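Local coordinates for lipolytic protein G-D-S-L family (Veillonella parvula DSM 2008, PDB 4RW0), which probably acts as a lipase or acylhydrolase of the GDSL (SGNH-hydrolase) family, probably cleaving ester bonds, at residues A[12-17]-A[69-74]; A[27-32]-A[176-181]; A[155-160]-A[167-172]. One frame throughout, in Å; residues are numbered along the deposited sequence. Where two conformers were deposited one is given.

How the contacts relate
Contact 1 is the buried one, its centre only about 4 Å from that of the chain; contacts 2 and 3 lie about 13 and 17 Å out and are partly buried. Contacts 2 and 3 share helix 168-182, contact 3 at its N-terminal end and contact 2 further along, and Ile28 CD1 packs 4.1 Å from Arg172 CA between them. Tyr171 OH, 2.6 Å from Tyr17 O in a probable hydrogen bond, ties that helix to contact 1. Chemistry varies with place: a water and a selenomethionine methyl bridge contact 1, the segments of contact 2 meet through apolar contacts with no hydrogen bond between them, and direct hydrogen bonds hold the loop in contact 3.

Contact 1 (A[12-17]-A[69-74]); sequences SITRGY and HIFLMC
Thr14 OG1 and the backbone carbonyl Met73 O share a single water, which lies 2.7 Å from each. No direct hydrogen bond joins the segments, so this water supplies the polar link between helix 12-15 and segment 69-74. The same hydroxyl also has apolar neighbours. Met73, a selenomethionine, runs extended through CG and SE and then bends at chi3 (65°), which carries its methyl CE to 3.3 Å from Thr14 OG1. That methyl also meets Ile13 CG2 at 4.0 Å, the two side chains crossing at about a right angle. Phe71 offers its ring edge to the hydroxyl, with CE2 3.8 Å from Thr14 OG1 and the oxygen in the ring plane. In the parallel sheet of this SGNH-hydrolase fold, strand 69-73 is the middle one of five, and helix 12-15 follows the first strand, 4-10. Ser12 stands in the Gly-Asp-Ser sequence that carries the nucleophile in GDSL relatives, and Ser12 OG is hydrogen-bonded to His165 NE2, consistent with that role. At the close of the short helix, Ser12 O accepts from Gly16 N (2.9 Å) and from Tyr17 N (3.1 Å).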
loop_
_atom_site.group_PDB
_atom_site.type_symbol
_atom_site.label_atom_id
_atom_site.label_comp_id
_atom_site.label_asym_id
_atom_site.label_seq_id
_atom_site.Cartn_x
_atom_site.Cartn_y
_atom_site.Cartn_z
ATOM N N SER A 12 3.809 -0.789 8.222
ATOM C CA SER A 12 2.824 -0.565 9.303
ATOM C C SER A 12 1.580 0.158 8.845
ATOM O O SER A 12 0.535 0.025 9.445
ATOM C CB SER A 12 3.524 0.150 10.435
ATOM O OG SER A 12 3.895 1.377 9.881
ATOM N N ILE A 13 1.647 0.835 7.702
ATOM C CA ILE A 13 0.502 1.576 7.184
ATOM C C ILE A 13 -0.419 0.626 6.420
ATOM O O ILE A 13 -1.594 0.888 6.241
ATOM C CB ILE A 13 0.977 2.776 6.315
ATOM C CG1 ILE A 13 1.654 3.822 7.202
ATOM C CG2 ILE A 13 -0.175 3.443 5.591
ATOM C CD1 ILE A 13 2.327 4.948 6.446
ATOM N N THR A 14 0.096 -0.503 5.960
ATOM C CA THR A 14 -0.757 -1.556 5.490
ATOM C C THR A 14 -1.252 -2.463 6.680
ATOM O O THR A 14 -2.389 -2.969 6.683
ATOM C CB THR A 14 0.011 -2.395 4.458
ATOM O OG1 THR A 14 0.187 -1.597 3.282
ATOM C CG2 THR A 14 -0.701 -3.690 4.134
ATOM N N ARG A 15 -0.383 -2.718 7.640
ATOM C CA ARG A 15 -0.753 -3.567 8.824
ATOM C C ARG A 15 -1.892 -2.850 9.626
ATOM O O ARG A 15 -2.809 -3.486 10.105
ATOM C CB ARG A 15 0.430 -3.758 9.741
ATOM C CG ARG A 15 0.419 -5.013 10.575
ATOM C CD ARG A 15 -0.234 -4.788 11.897
ATOM N NE ARG A 15 0.502 -3.914 12.826
ATOM C CZ ARG A 15 -0.081 -3.359 13.900
ATOM N NH1 ARG A 15 -1.362 -3.581 14.196
ATOM N NH2 ARG A 15 0.583 -2.537 14.683
ATOM N N GLY A 16 -1.851 -1.536 9.707
ATOM C CA GLY A 16 -2.821 -0.760 10.501
ATOM C C GLY A 16 -2.380 -0.294 11.892
ATOM O O GLY A 16 -3.124 -0.404 12.850
ATOM N N TYR A 17 -1.152 0.194 11.981
ATOM C CA TYR A 17 -0.612 0.736 13.162
ATOM C C TYR A 17 -1.191 2.149 13.246
ATOM O O TYR A 17 -1.081 2.954 12.251
ATOM C CB TYR A 17 0.925 0.814 13.084
ATOM C CG TYR A 17 1.614 1.391 14.306
ATOM C CD1 TYR A 17 2.016 0.573 15.353
ATOM C CD2 TYR A 17 1.877 2.737 14.397
ATOM C CE1 TYR A 17 2.655 1.105 16.464
ATOM C CE2 TYR A 17 2.494 3.289 15.514
ATOM C CZ TYR A 17 2.880 2.458 16.528
ATOM O OH TYR A 17 3.472 2.976 17.630
ATOM N N HIS A 69 -5.568 -11.475 -6.462
ATOM C CA HIS A 69 -4.882 -10.217 -6.534
ATOM C C HIS A 69 -3.918 -10.058 -5.365
ATOM O O HIS A 69 -4.122 -10.604 -4.267
ATOM C CB HIS A 69 -5.926 -9.031 -6.599
ATOM C CG HIS A 69 -6.650 -8.972 -7.921
ATOM N ND1 HIS A 69 -7.653 -9.861 -8.264
ATOM C CD2 HIS A 69 -6.550 -8.110 -8.962
ATOM C CE1 HIS A 69 -8.116 -9.570 -9.466
ATOM N NE2 HIS A 69 -7.441 -8.531 -9.924
ATOM N N ILE A 70 -2.864 -9.342 -5.616
ATOM C CA ILE A 70 -1.800 -9.089 -4.666
ATOM C C ILE A 70 -1.616 -7.589 -4.575
ATOM O O ILE A 70 -1.195 -6.926 -5.528
ATOM C CB ILE A 70 -0.500 -9.771 -5.049
ATOM C CG1 ILE A 70 -0.728 -11.240 -5.203
ATOM C CG2 ILE A 70 0.619 -9.486 -4.051
ATOM C CD1 ILE A 70 0.343 -11.956 -5.918
ATOM N N PHE A 71 -1.914 -7.040 -3.397
ATOM C CA PHE A 71 -1.693 -5.629 -3.158
ATOM C C PHE A 71 -0.297 -5.386 -2.559
ATOM O O PHE A 71 0.083 -6.121 -1.690
ATOM C CB PHE A 71 -2.780 -5.117 -2.175
ATOM C CG PHE A 71 -2.475 -3.714 -1.637
ATOM C CD1 PHE A 71 -2.887 -2.588 -2.355
ATOM C CD2 PHE A 71 -1.674 -3.521 -0.540
ATOM C CE1 PHE A 71 -2.601 -1.335 -1.920
ATOM C CE2 PHE A 71 -1.369 -2.219 -0.106
ATOM C CZ PHE A 71 -1.822 -1.131 -0.836
ATOM N N LEU A 72 0.456 -4.400 -3.017
ATOM C CA LEU A 72 1.761 -4.067 -2.511
ATOM C C LEU A 72 1.836 -2.545 -2.274
ATOM O O LEU A 72 1.448 -1.727 -3.110
ATOM C CB LEU A 72 2.857 -4.308 -3.568
ATOM C CG LEU A 72 2.841 -5.629 -4.221
ATOM C CD1 LEU A 72 3.900 -5.669 -5.300
ATOM C CD2 LEU A 72 3.125 -6.625 -3.114
HETATM N N MSE A 73 2.461 -2.185 -1.195
HETATM C CA MSE A 73 2.768 -0.776 -0.937
HETATM C C MSE A 73 3.859 -0.663 0.086
HETATM O O MSE A 73 3.742 -1.241 1.210
HETATM C CB MSE A 73 1.468 -0.057 -0.448
HETATM C CG MSE A 73 1.822 1.351 -0.101
HETATM SE SE MSE A 73 0.164 2.394 0.414
HETATM C CE MSE A 73 -0.434 1.468 2.082
ATOM N N CYS A 74 4.940 0.086 -0.190
ATOM C CA CYS A 74 6.027 0.191 0.778
ATOM C C CYS A 74 6.979 1.345 0.419
ATOM O O CYS A 74 6.858 1.951 -0.627
ATOM C CB CYS A 74 6.798 -1.144 0.809
ATOM S SG CYS A 74 7.522 -1.545 2.408
HETATM O O HOH W 1 2.454 -0.206 3.312
#

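Contact 2 (A[27-32]-A[176-181]); sequences EICDAS and YKALEV. With NA (sodium ion), chain D.
Cys29 sets its sulfur at equal distance from two neighbouring residues of the other helix, SG being 3.9 Å from Ala178 CB and 3.9 Å from Leu179 CG, and no hydrogen bond crosses the contact. The motif is a helix pair of the alpha/beta SGNH-hydrolase fold: helices 25-32 and 168-182 are far apart in sequence, and the axes of segments 27-32 and 176-181 cross at -51° and come within 9.7 Å. Cys29 and Ser32 on one side and Ala178 and Leu179 on the other bridge that separation, and Cys29 approaches Leu179 most closely in the backbone, CA to CA 6.6 Å. The two methyls of Leu179 divide the work: CD2 lies beside the Cys29 side chain, while CD1 reaches Ser32 CB at 3.9 Å. An alanine in place of Leu179 would remove both branches and would probably leave a gap beside the Cys29 sulfur and take from Ser32 an apolar neighbour. Ser32 OG, anti to its own carbonyl carbon (chi1 -53°), turns back along its helix and donates to Ile28 O at 2.7 Å, from 40° above the carbonyl plane. Beyond Cys29, the CB of Asp30 points away from the partner helix, and its backbone O binds the sodium ion at 2.4 Å, a site completed by the carbonyl oxygens of Ile33 and Val36.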
loop_
_atom_site.group_PDB
_atom_site.type_symbol
_atom_site.label_atom_id
_atom_site.label_comp_id
_atom_site.label_asym_id
_atom_site.label_seq_id
_atom_site.Cartn_x
_atom_site.Cartn_y
_atom_site.Cartn_z
ATOM N N GLU A 27 -8.738 -4.126 6.905
ATOM C CA GLU A 27 -9.763 -4.801 7.580
ATOM C C GLU A 27 -11.153 -4.229 7.349
ATOM O O GLU A 27 -12.128 -4.973 7.264
ATOM C CB GLU A 27 -9.383 -4.863 9.062
ATOM C CG GLU A 27 -8.310 -5.906 9.389
ATOM C CD GLU A 27 -6.894 -5.505 8.980
ATOM O OE1 GLU A 27 -6.579 -4.294 8.985
ATOM O OE2 GLU A 27 -6.088 -6.406 8.653
ATOM N N ILE A 28 -11.226 -2.910 7.233
ATOM C CA ILE A 28 -12.453 -2.216 6.801
ATOM C C ILE A 28 -12.888 -2.756 5.443
ATOM O O ILE A 28 -14.062 -3.087 5.234
ATOM C CB ILE A 28 -12.249 -0.658 6.791
ATOM C CG1 ILE A 28 -12.057 -0.187 8.226
ATOM C CG2 ILE A 28 -13.475 -0.012 6.226
ATOM C CD1 ILE A 28 -11.668 1.272 8.355
ATOM N N CYS A 29 -11.945 -2.905 4.527
ATOM C CA CYS A 29 -12.287 -3.405 3.224
ATOM C C CYS A 29 -12.812 -4.834 3.313
ATOM O O CYS A 29 -13.827 -5.179 2.698
ATOM C CB CYS A 29 -11.157 -3.343 2.242
ATOM S SG CYS A 29 -10.618 -1.735 1.747
ATOM N N ASP A 30 -12.190 -5.649 4.141
ATOM C CA ASP A 30 -12.607 -7.017 4.233
ATOM C C ASP A 30 -14.064 -7.157 4.787
ATOM O O ASP A 30 -14.824 -8.096 4.374
ATOM C CB ASP A 30 -11.680 -7.775 5.171
ATOM C CG ASP A 30 -11.936 -9.282 5.146
ATOM O OD1 ASP A 30 -11.574 -9.985 4.231
ATOM O OD2 ASP A 30 -12.513 -9.778 6.070
ATOM N N ALA A 31 -14.395 -6.246 5.713
ATOM C CA ALA A 31 -15.720 -6.226 6.333
ATOM C C ALA A 31 -16.711 -5.624 5.369
ATOM O O ALA A 31 -17.928 -5.835 5.517
ATOM C CB ALA A 31 -15.703 -5.443 7.649
ATOM N N SER A 32 -16.253 -4.892 4.368
ATOM C CA SER A 32 -17.190 -4.270 3.438
ATOM C C SER A 32 -17.523 -5.081 2.223
ATOM O O SER A 32 -18.480 -4.756 1.550
ATOM C CB SER A 32 -16.648 -2.937 2.919
ATOM O OG SER A 32 -16.289 -2.123 4.026
ATOM N N TYR A 176 -12.107 3.689 1.872
ATOM C CA TYR A 176 -13.041 4.146 0.804
ATOM C C TYR A 176 -12.353 4.275 -0.517
ATOM O O TYR A 176 -12.855 3.787 -1.557
ATOM C CB TYR A 176 -13.781 5.444 1.172
ATOM C CG TYR A 176 -14.378 5.459 2.534
ATOM C CD1 TYR A 176 -14.891 4.325 3.101
ATOM C CD2 TYR A 176 -14.515 6.634 3.230
ATOM C CE1 TYR A 176 -15.453 4.327 4.371
ATOM C CE2 TYR A 176 -15.098 6.665 4.477
ATOM C CZ TYR A 176 -15.537 5.507 5.042
ATOM O OH TYR A 176 -16.104 5.523 6.305
ATOM N N LYS A 177 -11.181 4.857 -0.498
ATOM C CA LYS A 177 -10.450 5.014 -1.744
ATOM C C LYS A 177 -10.022 3.647 -2.305
ATOM O O LYS A 177 -10.136 3.438 -3.478
ATOM C CB LYS A 177 -9.220 5.835 -1.498
ATOM C CG LYS A 177 -8.416 6.146 -2.734
ATOM C CD LYS A 177 -9.214 6.995 -3.726
ATOM C CE LYS A 177 -8.260 7.776 -4.586
ATOM N NZ LYS A 177 -9.053 8.760 -5.363
ATOM N N ALA A 178 -9.626 2.693 -1.445
ATOM C CA ALA A 178 -9.235 1.312 -1.931
ATOM C C ALA A 178 -10.447 0.567 -2.465
ATOM O O ALA A 178 -10.385 -0.152 -3.463
ATOM C CB ALA A 178 -8.653 0.517 -0.754
ATOM N N LEU A 179 -11.590 0.763 -1.827
ATOM C CA LEU A 179 -12.824 0.187 -2.302
ATOM C C LEU A 179 -13.293 0.635 -3.692
ATOM O O LEU A 179 -13.996 -0.114 -4.377
ATOM C CB LEU A 179 -13.954 0.365 -1.281
ATOM C CG LEU A 179 -13.860 -0.449 0.041
ATOM C CD1 LEU A 179 -14.922 -0.022 1.059
ATOM C CD2 LEU A 179 -14.018 -1.900 -0.262
ATOM N N GLU A 180 -12.838 1.775 -4.157
ATOM C CA GLU A 180 -13.166 2.172 -5.502
ATOM C C GLU A 180 -12.514 1.198 -6.489
ATOM O O GLU A 180 -13.073 0.970 -7.538
ATOM C CB GLU A 180 -12.709 3.563 -5.813
ATOM C CG GLU A 180 -13.395 4.670 -5.002
ATOM C CD GLU A 180 -12.753 6.073 -5.281
ATOM O OE1 GLU A 180 -12.284 6.311 -6.415
ATOM O OE2 GLU A 180 -12.655 6.929 -4.349
ATOM N N VAL A 181 -11.387 0.587 -6.121
ATOM C CA VAL A 181 -10.699 -0.414 -6.994
ATOM C C VAL A 181 -11.171 -1.783 -6.681
ATOM O O VAL A 181 -11.595 -2.524 -7.588
ATOM C CB VAL A 181 -9.188 -0.332 -6.772
ATOM C CG1 VAL A 181 -8.445 -1.588 -7.296
ATOM C CG2 VAL A 181 -8.642 0.922 -7.386
HETATM NA NA NA D . -14.812 -10.127 3.014
#

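Contact 3 (A[155-160]-A[167-172]); sequences IGQIVF and NERGYR
An asparagine N-cap opens helix 168-182 and at the same time fastens the preceding loop. Asn167 OD1 accepts from Gly170 N at 3.0 Å, nearly along the C=O axis of the side-chain amide, and more weakly from Arg169 N, whose N-H is poorly aimed (118°). With chi1 at 66°, CG sits between the backbone N and the carbonyl carbon, and from there the amide can face the first helical turn with OD1 while its nitrogen faces segment 155-160. Asn167 ND2 donates to Ile158 O at 3.0 Å, in the plane of its own amide but steeply above the carbonyl plane of the acceptor. Arg169 NH1 takes the same oxygen differently, at 3.0 Å in both the carbonyl and guanidinium planes, on a lone pair. Two donors therefore fix Ile158 O, and the bend of Arg169 at chi3 (-67°) helps to bring NH1 there. In this SGNH-hydrolase fold the loop follows helix 145-154, whose end is marked by a Schellman motif at Gly156, and Val159 packs on Ala152 and Asp153 of that helix. One residue further along the loop, Val159 O receives the backbone Asn167 N at 2.8 Å. Gly170 lets the helix come this near: Val159 O is 3.7 Å from Gly170 CA, and a CB there would collide with that oxygen. Val159 CG1 touches Arg169 CG at 4.1 Å, the two side chains crossing at about a right angle. A water accepts from Asn167 ND2 and donates to Phe160 O at 2.9 Å.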
loop_
_atom_site.group_PDB
_atom_site.type_symbol
_atom_site.label_atom_id
_atom_site.label_comp_id
_atom_site.label_asym_id
_atom_site.label_seq_id
_atom_site.Cartn_x
_atom_site.Cartn_y
_atom_site.Cartn_z
ATOM N N ILE A 155 -7.413 20.536 3.981
ATOM C CA ILE A 155 -8.605 21.264 4.314
ATOM C C ILE A 155 -8.948 21.262 5.785
ATOM O O ILE A 155 -9.962 21.807 6.200
ATOM C CB ILE A 155 -9.744 20.669 3.476
ATOM C CG1 ILE A 155 -10.717 21.753 3.076
ATOM C CG2 ILE A 155 -10.471 19.547 4.199
ATOM C CD1 ILE A 155 -11.754 21.241 2.103
ATOM N N GLY A 156 -8.150 20.589 6.596
ATOM C CA GLY A 156 -8.358 20.615 8.034
ATOM C C GLY A 156 -8.913 19.347 8.651
ATOM O O GLY A 156 -9.098 19.290 9.845
ATOM N N GLN A 157 -9.177 18.324 7.855
ATOM C CA GLN A 157 -9.595 17.032 8.445
ATOM C C GLN A 157 -8.383 16.493 9.225
ATOM O O GLN A 157 -7.284 16.520 8.762
ATOM C CB GLN A 157 -9.997 16.066 7.362
ATOM C CG GLN A 157 -11.171 16.562 6.467
ATOM C CD GLN A 157 -12.479 16.564 7.217
ATOM O OE1 GLN A 157 -13.080 17.581 7.490
ATOM N NE2 GLN A 157 -12.909 15.438 7.540
ATOM N N ILE A 158 -8.642 15.999 10.411
ATOM C CA ILE A 158 -7.630 15.444 11.283
ATOM C C ILE A 158 -7.398 13.978 10.868
ATOM O O ILE A 158 -8.206 13.081 11.222
ATOM C CB ILE A 158 -8.188 15.518 12.697
ATOM C CG1 ILE A 158 -8.558 16.978 13.052
ATOM C CG2 ILE A 158 -7.205 14.989 13.729
ATOM C CD1 ILE A 158 -7.409 17.954 12.906
ATOM N N VAL A 159 -6.375 13.721 10.062
ATOM C CA VAL A 159 -6.170 12.346 9.536
ATOM C C VAL A 159 -4.843 11.636 9.944
ATOM O O VAL A 159 -4.747 10.435 9.792
ATOM C CB VAL A 159 -6.319 12.292 8.026
ATOM C CG1 VAL A 159 -7.771 12.590 7.602
ATOM C CG2 VAL A 159 -5.384 13.231 7.345
ATOM N N PHE A 160 -3.840 12.373 10.408
ATOM C CA PHE A 160 -2.529 11.838 10.824
ATOM C C PHE A 160 -2.347 11.860 12.325
ATOM O O PHE A 160 -2.674 12.842 13.002
ATOM C CB PHE A 160 -1.362 12.544 10.107
ATOM C CG PHE A 160 -1.301 12.256 8.629
ATOM C CD1 PHE A 160 -0.846 11.027 8.167
ATOM C CD2 PHE A 160 -1.631 13.204 7.707
ATOM C CE1 PHE A 160 -0.782 10.720 6.787
ATOM C CE2 PHE A 160 -1.564 12.926 6.346
ATOM C CZ PHE A 160 -1.163 11.696 5.883
ATOM N N ASN A 167 -4.413 8.270 11.564
ATOM C CA ASN A 167 -5.308 7.924 12.671
ATOM C C ASN A 167 -6.538 7.159 12.091
ATOM O O ASN A 167 -6.575 6.902 10.920
ATOM C CB ASN A 167 -5.707 9.183 13.465
ATOM C CG ASN A 167 -6.546 10.121 12.649
ATOM O OD1 ASN A 167 -7.219 9.728 11.684
ATOM N ND2 ASN A 167 -6.543 11.386 13.042
ATOM N N GLU A 168 -7.548 6.834 12.920
ATOM C CA GLU A 168 -8.721 6.064 12.469
ATOM C C GLU A 168 -9.445 6.732 11.348
ATOM O O GLU A 168 -9.970 6.070 10.473
ATOM C CB GLU A 168 -9.704 5.833 13.606
ATOM C CG GLU A 168 -9.336 4.664 14.553
ATOM C CD GLU A 168 -10.451 4.307 15.535
ATOM O OE1 GLU A 168 -11.667 4.217 15.145
ATOM O OE2 GLU A 168 -10.134 4.040 16.724
ATOM N N ARG A 169 -9.519 8.071 11.353
ATOM C CA ARG A 169 -10.206 8.763 10.250
ATOM C C ARG A 169 -9.447 8.587 8.972
ATOM O O ARG A 169 -10.026 8.359 7.929
ATOM C CB ARG A 169 -10.434 10.274 10.578
ATOM C CG ARG A 169 -11.069 11.043 9.393
ATOM C CD ARG A 169 -11.348 12.527 9.648
ATOM N NE ARG A 169 -12.380 12.710 10.647
ATOM C CZ ARG A 169 -12.190 12.962 11.886
ATOM N NH1 ARG A 169 -10.983 13.140 12.378
ATOM N NH2 ARG A 169 -13.252 13.054 12.679
ATOM N N GLY A 170 -8.136 8.694 9.058
ATOM C CA GLY A 170 -7.296 8.538 7.880
ATOM C C GLY A 170 -7.418 7.136 7.315
ATOM O O GLY A 170 -7.474 6.958 6.144
ATOM N N TYR A 171 -7.507 6.129 8.202
ATOM C CA TYR A 171 -7.705 4.734 7.712
ATOM C C TYR A 171 -9.082 4.535 7.073
ATOM O O TYR A 171 -9.198 3.813 6.063
ATOM C CB TYR A 171 -7.462 3.750 8.837
ATOM C CG TYR A 171 -5.986 3.472 9.157
ATOM C CD1 TYR A 171 -5.153 3.093 8.154
ATOM C CD2 TYR A 171 -5.460 3.584 10.429
ATOM C CE1 TYR A 171 -3.804 2.870 8.389
ATOM C CE2 TYR A 171 -4.100 3.315 10.723
ATOM C CZ TYR A 171 -3.281 2.951 9.675
ATOM O OH TYR A 171 -1.944 2.622 9.809
ATOM N N ARG A 172 -10.149 5.210 7.588
ATOM C CA ARG A 172 -11.447 5.081 6.927
ATOM C C ARG A 172 -11.394 5.664 5.511
ATOM O O ARG A 172 -11.857 5.013 4.551
ATOM C CB ARG A 172 -12.572 5.742 7.721
ATOM C CG ARG A 172 -12.862 5.113 9.045
ATOM C CD ARG A 172 -14.231 5.576 9.573
ATOM N NE ARG A 172 -14.233 7.008 9.860
ATOM C CZ ARG A 172 -13.807 7.584 10.959
ATOM N NH1 ARG A 172 -13.397 6.882 12.014
ATOM N NH2 ARG A 172 -13.899 8.909 11.073
HETATM O O HOH W 2 -4.649 12.576 15.092
#